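Local coordinates for protein LAO/AO transport system kinase (Escherichia coli, PDB 2P67) that belongs to the MeaB family of P-loop proteins, with a parallel-sheet domain and a C-terminal helical extension that meets a second subunit, at residues 285-288 against 289-293; 297-300 against 301-305; 306-310 against 311-315; 316-319 against 320-323. All coordinates share one frame; numbering follows the deposited sequence.

Interaction 1: 285-288 against 289-293; sequences EEEV and LNHLF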
loop_
_atom_site.group_PDB
_atom_site.type_symbol
_atom_site.label_atom_id
_atom_site.label_comp_id
_atom_site.label_asym_id
_atom_site.label_seq_id
_atom_site.Cartn_x
_atom_site.Cartn_y
_atom_site.Cartn_z
ATOM N N GLU A 285 6.869 15.320 1.279
ATOM C CA GLU A 285 7.758 14.261 1.757
ATOM C C GLU A 285 8.743 13.806 0.685
ATOM O O GLU A 285 9.937 13.671 0.958
ATOM C CB GLU A 285 6.948 13.059 2.235
ATOM C CG GLU A 285 6.196 13.280 3.533
ATOM C CD GLU A 285 5.328 12.098 3.894
ATOM O OE1 GLU A 285 5.347 11.089 3.148
ATOM O OE2 GLU A 285 4.629 12.167 4.924
ATOM N N GLU A 286 8.241 13.572 -0.527
ATOM C CA GLU A 286 9.044 12.992 -1.611
ATOM C C GLU A 286 10.136 13.923 -2.114
ATOM O O GLU A 286 11.193 13.465 -2.532
ATOM C CB GLU A 286 8.170 12.519 -2.774
ATOM C CG GLU A 286 7.462 11.195 -2.504
ATOM C CD GLU A 286 6.748 10.625 -3.733
ATOM O OE1 GLU A 286 6.932 11.160 -4.853
ATOM O OE2 GLU A 286 5.995 9.634 -3.575
ATOM N N GLU A 287 9.877 15.227 -2.069
ATOM C CA GLU A 287 10.892 16.215 -2.418
ATOM C C GLU A 287 12.038 16.205 -1.398
ATOM O O GLU A 287 13.211 16.142 -1.786
ATOM C CB GLU A 287 10.269 17.608 -2.546
ATOM C CG GLU A 287 11.277 18.745 -2.544
ATOM C CD GLU A 287 10.929 19.867 -3.507
ATOM O OE1 GLU A 287 10.078 19.666 -4.411
ATOM O OE2 GLU A 287 11.530 20.957 -3.365
ATOM N N VAL A 288 11.687 16.266 -0.112
ATOM C CA VAL A 288 12.649 16.175 0.995
ATOM C C VAL A 288 13.500 14.894 0.894
ATOM O O VAL A 288 14.731 14.943 0.992
ATOM C CB VAL A 288 11.938 16.222 2.370
ATOM C CG1 VAL A 288 12.923 15.949 3.518
ATOM C CG2 VAL A 288 11.274 17.558 2.573
ATOM N N LEU A 289 12.834 13.761 0.687
ATOM C CA LEU A 289 13.521 12.471 0.568
ATOM C C LEU A 289 14.377 12.345 -0.698
ATOM O O LEU A 289 15.506 11.849 -0.634
ATOM C CB LEU A 289 12.520 11.321 0.670
ATOM C CG LEU A 289 11.787 11.219 2.008
ATOM C CD1 LEU A 289 10.898 9.997 2.001
ATOM C CD2 LEU A 289 12.770 11.161 3.147
ATOM N N ASN A 290 13.848 12.802 -1.836
ATOM C CA ASN A 290 14.600 12.791 -3.098
ATOM C C ASN A 290 15.869 13.623 -3.057
ATOM O O ASN A 290 16.884 13.240 -3.645
ATOM C CB ASN A 290 13.730 13.235 -4.276
ATOM C CG ASN A 290 12.848 12.120 -4.802
ATOM O OD1 ASN A 290 13.163 10.934 -4.652
ATOM N ND2 ASN A 290 11.732 12.490 -5.424
ATOM N N HIS A 291 15.817 14.761 -2.370
ATOM C CA HIS A 291 17.000 15.599 -2.226
ATOM C C HIS A 291 18.090 14.896 -1.424
ATOM O O HIS A 291 19.272 14.959 -1.780
ATOM C CB HIS A 291 16.648 16.952 -1.604
ATOM C CG HIS A 291 16.049 17.925 -2.576
ATOM N ND1 HIS A 291 14.991 18.748 -2.250
ATOM C CD2 HIS A 291 16.355 18.201 -3.868
ATOM C CE1 HIS A 291 14.677 19.495 -3.295
ATOM N NE2 HIS A 291 15.485 19.179 -4.291
ATOM N N LEU A 292 17.682 14.222 -0.350
ATOM C CA LEU A 292 18.596 13.437 0.485
ATOM C C LEU A 292 19.214 12.262 -0.278
ATOM O O LEU A 292 20.435 12.139 -0.347
ATOM C CB LEU A 292 17.864 12.935 1.734
ATOM C CG LEU A 292 18.671 12.139 2.753
ATOM C CD1 LEU A 292 19.731 13.017 3.403
ATOM C CD2 LEU A 292 17.731 11.551 3.799
ATOM N N PHE A 293 18.369 11.416 -0.861
ATOM C CA PHE A 293 18.836 10.213 -1.552
ATOM C C PHE A 293 19.487 10.505 -2.909
ATOM O O PHE A 293 20.173 9.647 -3.479
ATOM C CB PHE A 293 17.712 9.173 -1.646
ATOM C CG PHE A 293 17.391 8.515 -0.320
ATOM C CD1 PHE A 293 16.543 9.134 0.597
ATOM C CD2 PHE A 293 17.961 7.290 0.019
ATOM C CE1 PHE A 293 16.264 8.541 1.833
ATOM C CE2 PHE A 293 17.685 6.683 1.250
ATOM C CZ PHE A 293 16.838 7.304 2.155
#

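Interaction 2: 297-300 against 301-305; sequences DFDR and YYRQT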
loop_
_atom_site.group_PDB
_atom_site.type_symbol
_atom_site.label_atom_id
_atom_site.label_comp_id
_atom_site.label_asym_id
_atom_site.label_seq_id
_atom_site.Cartn_x
_atom_site.Cartn_y
_atom_site.Cartn_z
ATOM N N ASP A 297 27.038 12.210 -1.717
ATOM C CA ASP A 297 27.696 11.777 -0.492
ATOM C C ASP A 297 26.807 10.869 0.346
ATOM O O ASP A 297 27.273 9.848 0.882
ATOM C CB ASP A 297 28.133 12.978 0.342
ATOM C CG ASP A 297 29.347 13.684 -0.243
ATOM O OD1 ASP A 297 30.102 13.053 -1.020
ATOM O OD2 ASP A 297 29.545 14.868 0.087
ATOM N N PHE A 298 25.533 11.240 0.470
ATOM C CA PHE A 298 24.609 10.440 1.262
ATOM C C PHE A 298 24.300 9.104 0.593
ATOM O O PHE A 298 24.202 8.088 1.271
ATOM C CB PHE A 298 23.301 11.172 1.581
ATOM C CG PHE A 298 22.356 10.338 2.386
ATOM C CD1 PHE A 298 22.545 10.187 3.760
ATOM C CD2 PHE A 298 21.324 9.647 1.771
ATOM C CE1 PHE A 298 21.684 9.371 4.517
ATOM C CE2 PHE A 298 20.465 8.830 2.519
ATOM C CZ PHE A 298 20.648 8.698 3.888
ATOM N N ASP A 299 24.115 9.123 -0.725
ATOM C CA ASP A 299 23.849 7.910 -1.493
ATOM C C ASP A 299 24.978 6.899 -1.294
ATOM O O ASP A 299 24.727 5.701 -1.120
ATOM C CB ASP A 299 23.680 8.237 -2.981
ATOM C CG ASP A 299 23.620 6.993 -3.852
ATOM O OD1 ASP A 299 22.646 6.226 -3.733
ATOM O OD2 ASP A 299 24.562 6.771 -4.639
ATOM N N ARG A 300 26.214 7.397 -1.311
ATOM C CA ARG A 300 27.403 6.568 -1.119
ATOM C C ARG A 300 27.423 5.939 0.276
ATOM O O ARG A 300 27.553 4.722 0.408
ATOM C CB ARG A 300 28.662 7.414 -1.375
ATOM C CG ARG A 300 29.995 6.705 -1.097
ATOM C CD ARG A 300 31.174 7.462 -1.704
ATOM N NE ARG A 300 31.101 7.502 -3.168
ATOM C CZ ARG A 300 30.937 8.607 -3.898
ATOM N NH1 ARG A 300 30.832 9.800 -3.318
ATOM N NH2 ARG A 300 30.883 8.519 -5.221
ATOM N N TYR A 301 27.265 6.774 1.303
ATOM C CA TYR A 301 27.242 6.334 2.691
ATOM C C TYR A 301 26.077 5.383 2.976
ATOM O O TYR A 301 26.228 4.397 3.714
ATOM C CB TYR A 301 27.155 7.543 3.614
ATOM C CG TYR A 301 27.435 7.213 5.057
ATOM C CD1 TYR A 301 28.746 7.072 5.508
ATOM C CD2 TYR A 301 26.397 7.031 5.972
ATOM C CE1 TYR A 301 29.022 6.768 6.827
ATOM C CE2 TYR A 301 26.665 6.719 7.305
ATOM C CZ TYR A 301 27.988 6.594 7.719
ATOM O OH TYR A 301 28.284 6.293 9.019
ATOM N N TYR A 302 24.919 5.682 2.384
ATOM C CA TYR A 302 23.747 4.809 2.496
ATOM C C TYR A 302 24.022 3.415 1.917
ATOM O O TYR A 302 23.705 2.398 2.545
ATOM C CB TYR A 302 22.518 5.461 1.830
ATOM C CG TYR A 302 21.278 4.617 1.945
ATOM C CD1 TYR A 302 20.561 4.562 3.139
ATOM C CD2 TYR A 302 20.815 3.876 0.860
ATOM C CE1 TYR A 302 19.412 3.767 3.263
ATOM C CE2 TYR A 302 19.668 3.085 0.970
ATOM C CZ TYR A 302 18.985 3.027 2.184
ATOM O OH TYR A 302 17.857 2.253 2.282
ATOM N N ARG A 303 24.623 3.373 0.730
ATOM C CA ARG A 303 24.904 2.103 0.069
ATOM C C ARG A 303 25.964 1.290 0.815
ATOM O O ARG A 303 25.842 0.078 0.912
ATOM C CB ARG A 303 25.277 2.299 -1.403
ATOM C CG ARG A 303 24.087 2.689 -2.306
ATOM C CD ARG A 303 24.478 2.795 -3.787
ATOM N NE ARG A 303 25.164 4.057 -4.091
ATOM C CZ ARG A 303 26.465 4.172 -4.371
ATOM N NH1 ARG A 303 26.984 5.366 -4.623
ATOM N NH2 ARG A 303 27.253 3.100 -4.406
ATOM N N GLN A 304 26.980 1.961 1.353
ATOM C CA GLN A 304 27.993 1.303 2.193
ATOM C C GLN A 304 27.397 0.756 3.495
ATOM O O GLN A 304 27.798 -0.304 3.972
ATOM C CB GLN A 304 29.173 2.246 2.483
ATOM C CG GLN A 304 30.050 2.565 1.261
ATOM C CD GLN A 304 30.534 1.326 0.493
ATOM O OE1 GLN A 304 30.311 1.215 -0.707
ATOM N NE2 GLN A 304 31.190 0.398 1.184
ATOM N N THR A 305 26.440 1.489 4.063
ATOM C CA THR A 305 25.741 1.033 5.259
ATOM C C THR A 305 24.907 -0.204 4.952
ATOM O O THR A 305 25.009 -1.193 5.662
ATOM C CB THR A 305 24.856 2.131 5.863
ATOM O OG1 THR A 305 25.674 3.256 6.209
ATOM C CG2 THR A 305 24.104 1.605 7.097
#

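Interaction 3: 306-310 against 311-315; sequences LLAVK and NNTLS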
loop_
_atom_site.group_PDB
_atom_site.type_symbol
_atom_site.label_atom_id
_atom_site.label_comp_id
_atom_site.label_asym_id
_atom_site.label_seq_id
_atom_site.Cartn_x
_atom_site.Cartn_y
_atom_site.Cartn_z
ATOM N N LEU A 306 24.106 -0.153 3.886
ATOM C CA LEU A 306 23.352 -1.322 3.423
ATOM C C LEU A 306 24.246 -2.542 3.234
ATOM O O LEU A 306 23.906 -3.638 3.677
ATOM C CB LEU A 306 22.622 -1.031 2.105
ATOM C CG LEU A 306 21.308 -0.235 2.172
ATOM C CD1 LEU A 306 20.562 -0.291 0.832
ATOM C CD2 LEU A 306 20.441 -0.772 3.271
ATOM N N LEU A 307 25.392 -2.350 2.596
ATOM C CA LEU A 307 26.317 -3.479 2.369
ATOM C C LEU A 307 26.911 -4.035 3.671
ATOM O O LEU A 307 27.048 -5.245 3.814
ATOM C CB LEU A 307 27.429 -3.107 1.389
ATOM C CG LEU A 307 28.266 -4.271 0.831
ATOM C CD1 LEU A 307 27.406 -5.329 0.157
ATOM C CD2 LEU A 307 29.316 -3.733 -0.152
ATOM N N ALA A 308 27.256 -3.145 4.598
ATOM C CA ALA A 308 27.697 -3.543 5.941
ATOM C C ALA A 308 26.668 -4.420 6.646
ATOM O O ALA A 308 27.014 -5.417 7.250
ATOM C CB ALA A 308 28.036 -2.303 6.792
ATOM N N VAL A 309 25.390 -4.053 6.564
ATOM C CA VAL A 309 24.324 -4.872 7.145
ATOM C C VAL A 309 24.193 -6.215 6.409
ATOM O O VAL A 309 24.124 -7.282 7.034
ATOM C CB VAL A 309 22.958 -4.079 7.193
ATOM C CG1 VAL A 309 21.824 -4.977 7.638
ATOM C CG2 VAL A 309 23.080 -2.833 8.107
ATOM N N LYS A 310 24.231 -6.175 5.082
ATOM C CA LYS A 310 24.093 -7.393 4.296
ATOM C C LYS A 310 25.212 -8.376 4.628
ATOM O O LYS A 310 24.977 -9.591 4.689
ATOM C CB LYS A 310 24.125 -7.034 2.811
ATOM C CG LYS A 310 23.846 -8.144 1.846
ATOM C CD LYS A 310 23.774 -7.541 0.432
ATOM C CE LYS A 310 23.809 -8.644 -0.611
ATOM N NZ LYS A 310 22.731 -8.562 -1.622
ATOM N N ASN A 311 26.419 -7.846 4.856
ATOM C CA ASN A 311 27.609 -8.661 5.141
ATOM C C ASN A 311 27.806 -8.990 6.638
ATOM O O ASN A 311 28.855 -9.526 7.036
ATOM C CB ASN A 311 28.864 -7.959 4.587
ATOM C CG ASN A 311 29.108 -8.247 3.120
ATOM O OD1 ASN A 311 28.751 -9.308 2.599
ATOM N ND2 ASN A 311 29.739 -7.295 2.444
ATOM N N ASN A 312 26.795 -8.687 7.455
ATOM C CA ASN A 312 26.773 -9.085 8.878
ATOM C C ASN A 312 27.826 -8.410 9.758
ATOM O O ASN A 312 28.185 -8.937 10.829
ATOM C CB ASN A 312 26.870 -10.610 9.034
ATOM C CG ASN A 312 25.843 -11.340 8.210
ATOM O OD1 ASN A 312 24.683 -10.942 8.165
ATOM N ND2 ASN A 312 26.264 -12.418 7.547
ATOM N N THR A 313 28.295 -7.247 9.319
ATOM C CA THR A 313 29.270 -6.486 10.105
ATOM C C THR A 313 28.627 -5.474 11.061
ATOM O O THR A 313 29.263 -5.043 12.017
ATOM C CB THR A 313 30.339 -5.793 9.221
ATOM O OG1 THR A 313 29.734 -4.724 8.484
ATOM C CG2 THR A 313 30.979 -6.799 8.273
ATOM N N LEU A 314 27.380 -5.099 10.786
ATOM C CA LEU A 314 26.624 -4.147 11.606
ATOM C C LEU A 314 25.225 -4.686 11.775
ATOM O O LEU A 314 24.651 -5.239 10.822
ATOM C CB LEU A 314 26.453 -2.804 10.882
ATOM C CG LEU A 314 27.572 -1.817 10.573
ATOM C CD1 LEU A 314 26.958 -0.581 9.921
ATOM C CD2 LEU A 314 28.293 -1.427 11.847
ATOM N N SER A 315 24.640 -4.463 12.953
ATOM C CA SER A 315 23.220 -4.727 13.124
ATOM C C SER A 315 22.407 -3.637 12.419
ATOM O O SER A 315 22.902 -2.541 12.197
ATOM C CB SER A 315 22.829 -4.739 14.615
ATOM O OG SER A 315 23.076 -3.466 15.172
HETATM O O HOH W 1 23.650 -7.560 9.683
HETATM O O HOH W 2 22.959 -10.795 5.928
#

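Interaction 4: 316-319 against 320-323; sequences PRTG and LRQL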
loop_
_atom_site.group_PDB
_atom_site.type_symbol
_atom_site.label_atom_id
_atom_site.label_comp_id
_atom_site.label_asym_id
_atom_site.label_seq_id
_atom_site.Cartn_x
_atom_site.Cartn_y
_atom_site.Cartn_z
ATOM N N PRO A 316 21.146 -3.940 12.075
ATOM C CA PRO A 316 20.225 -2.904 11.601
ATOM C C PRO A 316 20.161 -1.671 12.528
ATOM O O PRO A 316 20.207 -0.541 12.034
ATOM C CB PRO A 316 18.893 -3.646 11.528
ATOM C CG PRO A 316 19.312 -5.069 11.196
ATOM C CD PRO A 316 20.528 -5.281 12.049
ATOM N N ARG A 317 20.121 -1.889 13.844
ATOM C CA ARG A 317 20.128 -0.789 14.820
ATOM C C ARG A 317 21.284 0.181 14.561
ATOM O O ARG A 317 21.084 1.394 14.453
ATOM C CB ARG A 317 20.239 -1.340 16.251
ATOM C CG ARG A 317 20.408 -0.258 17.302
ATOM C CD ARG A 317 20.838 -0.844 18.636
ATOM N NE ARG A 317 19.704 -1.491 19.281
ATOM C CZ ARG A 317 19.566 -1.590 20.595
ATOM N NH1 ARG A 317 20.494 -1.072 21.402
ATOM N NH2 ARG A 317 18.513 -2.203 21.095
ATOM N N THR A 318 22.496 -0.371 14.460
ATOM C CA THR A 318 23.693 0.433 14.243
ATOM C C THR A 318 23.658 1.072 12.872
ATOM O O THR A 318 23.998 2.246 12.729
ATOM C CB THR A 318 24.994 -0.384 14.454
ATOM O OG1 THR A 318 25.085 -0.719 15.830
ATOM C CG2 THR A 318 26.230 0.439 14.102
ATOM N N GLY A 319 23.215 0.310 11.870
ATOM C CA GLY A 319 23.035 0.868 10.532
ATOM C C GLY A 319 22.179 2.132 10.576
ATOM O O GLY A 319 22.551 3.181 10.017
ATOM N N LEU A 320 21.048 2.035 11.269
ATOM C CA LEU A 320 20.116 3.152 11.375
ATOM C C LEU A 320 20.729 4.339 12.110
ATOM O O LEU A 320 20.659 5.470 11.632
ATOM C CB LEU A 320 18.812 2.711 12.048
ATOM C CG LEU A 320 17.710 3.772 12.181
ATOM C CD1 LEU A 320 17.191 4.183 10.805
ATOM C CD2 LEU A 320 16.581 3.259 13.052
ATOM N N ARG A 321 21.321 4.077 13.276
ATOM C CA ARG A 321 21.949 5.138 14.077
ATOM C C ARG A 321 22.969 5.945 13.279
ATOM O O ARG A 321 22.954 7.175 13.300
ATOM C CB ARG A 321 22.595 4.560 15.339
ATOM C CG ARG A 321 23.167 5.615 16.290
ATOM C CD ARG A 321 23.842 4.980 17.491
ATOM N NE ARG A 321 25.005 4.166 17.122
ATOM C CZ ARG A 321 25.046 2.834 17.145
ATOM N NH1 ARG A 321 23.985 2.117 17.522
ATOM N NH2 ARG A 321 26.161 2.212 16.795
ATOM N N GLN A 322 23.858 5.258 12.573
ATOM C CA GLN A 322 24.902 5.953 11.843
ATOM C C GLN A 322 24.356 6.708 10.633
ATOM O O GLN A 322 24.875 7.767 10.282
ATOM C CB GLN A 322 26.039 5.013 11.464
ATOM C CG GLN A 322 25.744 4.007 10.380
ATOM C CD GLN A 322 26.936 3.107 10.128
ATOM O OE1 GLN A 322 27.708 2.810 11.045
ATOM N NE2 GLN A 322 27.100 2.674 8.880
ATOM N N LEU A 323 23.306 6.185 10.002
ATOM C CA LEU A 323 22.623 6.965 8.976
ATOM C C LEU A 323 22.039 8.253 9.566
ATOM O O LEU A 323 22.187 9.323 8.973
ATOM C CB LEU A 323 21.538 6.142 8.270
ATOM C CG LEU A 323 22.083 5.133 7.260
ATOM C CD1 LEU A 323 20.984 4.124 6.902
ATOM C CD2 LEU A 323 22.673 5.835 6.027
#

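Interaction 1: 285-288 against 289-293
Glu285 starts the run with a backbone bond: its carbonyl O receives Leu289 N at 2.9 Å, and the leucine side chain folds back over the same oxygen, CG coming within 3.2 Å of Glu285 O. The Glu285 carboxylate turns elsewhere, to a salt bridge between OE2 and Arg281 NE one turn earlier. Glu286 repeats the i to i+4 pattern with Asn290 N, 2.8 Å from Glu286 O and 35° out of the carbonyl plane. The Asn290 amide lies near that oxygen as well, but at a poor angle for a bond. Glu287 makes the main side-chain contact. With its chain bent at chi2 (141°), it runs alongside His291, both pointing the same way: CG sits 3.6 Å from His291 CE1 and OE2 of Glu287 3.5 Å from the same carbon, the carboxylate standing nearly square to the ring at 87°. Val288 closes the segment with a weak bond from Leu292 N to its carbonyl, 3.3 Å from N to O. All this belongs to the long helix 267-294, whose flank here meets the second subunit: Val288 packs on Ile327 of that subunit, and Glu285 and Leu289 on Leu289 and Glu285 of it. Glu287 OE2 has a weak hydrogen bond to Ser324 of that subunit. Since Glu287 OE2 and His291 ND1 are 4.3 Å apart, the carboxylate would probably favour a protonated imidazole without a direct bond.

Interaction 2: 297-300 against 301-305
Arg303 reaches back one helical turn to Asp299, and its side chain can be followed atom by atom. CB and CG lie by the Asp299 carbonyl, CG 3.3 Å from Asp299 O, the oxygen that also accepts Arg303 N. CD then passes Asp299 OD1 at 3.9 Å. A bend at chi3 (-79°) turns the guanidinium so that NE and NH1 both face one oxygen: NE to Asp299 OD2 is 2.8 Å, and NH1 to Asp299 OD2 is also 2.8 Å. OD2 lies almost in the guanidinium plane, yet both nitrogens come to it from the same face of the carboxylate, whose plane is turned 43° from theirs. This side-on, two-nitrogen grip is an i to i+4 salt bridge on helix 296-310, the first arm of a helical hairpin completed by helix 316-328. At the tip, Arg300 CA lies over one guanidinium face, 3.7 Å from Arg303 NH1. On another flank of the helix Tyr302 CB sits over one face of the Phe298 ring, 4.0 Å from Phe298 CE2; the ring planes are 26° apart, and 6.0 Å between centroids leaves little overlap. Phe293 meets both rings edge-to-face, while Phe298 packs on Thr284 and Tyr302 on Arg281 of the second subunit.

Interaction 3: 306-310 against 311-315
A positive phi at Asn312 (67°) turns the chain back on the helix, and chi1 of 70° at Thr313 puts OG1 between its backbone N and carbonyl carbon, facing Ala308. Asn312 is the C-prime residue of a Schellman motif, defined by two bonds: Thr313 N to Ala308 O at 3.0 Å, and Asn312 N to Val309 O also at 3.0 Å, although the latter donor stands 65° out of the carbonyl plane. The Thr313 hydroxyl adds to this, OG1 giving Ala308 O a second bond of 3.1 Å from a more lateral approach, and it also touches Ala308 CB. Leu314 then folds inward: its CD1 meets Ala308 CB at 3.7 Å, an apolar contact between the loop and the last turn. Leu307 and Asn311 run side by side further round, with ND2 of Asn311 against Leu307 CG. Two waters finish the turn. One donates to Val309 O and Leu314 O, the other to Lys310 O and Asn312 OD1. Ser315, the N-cap of the next helix, receives Thr318 N on its OG and gives its own N-H to Asp47 of the second subunit, while Val309 packs on Leu280 of that subunit. Ala308 O, Val309 O and Lys310 O, which lack the usual i+4 bonds, are thus met by loop N-H groups, a hydroxyl and water as the chain reverses toward the next helix.

Interaction 4: 316-319 against 320-323
Thr318 and Arg321 lie side by side and point the same way, the threonine meeting one end of the guanidinium. NH2 of Arg321 donates to Thr318 OG1 at 3.3 Å, a long and rather bent bond of 140°, with the hydroxyl oxygen 24° out of the guanidinium plane. The methyl is slightly closer, Thr318 CG2 lying 3.2 Å from Arg321 NH2. A turn at chi3 (63°) in an otherwise extended arginine curls the group back over the preceding turn. Gln322 uses another side of the helix: its CG rests 3.3 Å from Gly319 O, and the amide continues to Thr305 of helix 296-310, which takes the NE2 hydrogen bond. Beneath these side chains are the backbone bonds of the first turns of helix 316-328, including Leu320 N to Pro316 O at 2.8 Å and Leu323 N to Gly319 O at 3.1 Å. Farther out, the second subunit supplies Asp47 to Thr318 OG1 and Glu139 to the Arg317 guanidinium. Leu323 packs against Phe298, Tyr301 and Tyr302 of the neighbouring helix. The Thr318 hydroxyl thus joins Arg321 within the helix to a carboxylate across the subunit boundary. Asp47 of the second subunit would probably ease the charge of nearby Arg321, while Arg317 has its own partner in Glu139 of that subunit.

Overall arrangement
The four contacts follow one another along the C-terminal part of the chain, away from the seven-stranded parallel sheet of the P-loop domain. Interaction 1 lies near the end of helix 267-294; interaction 2 opens helix 296-310, its centre about 15 Å from that of interaction 1. Interaction 3 ends that helix and carries the chain into helix 316-328, where interaction 4 begins. The last two helices form a hairpin, so interactions 2 and 4 come to about 12 Å between centres and touch through Thr305 and Gln322, and Leu314 of interaction 3 packs on Gly319. All four meet the second subunit, consistent with a role for this helical extension in joining the two subunits.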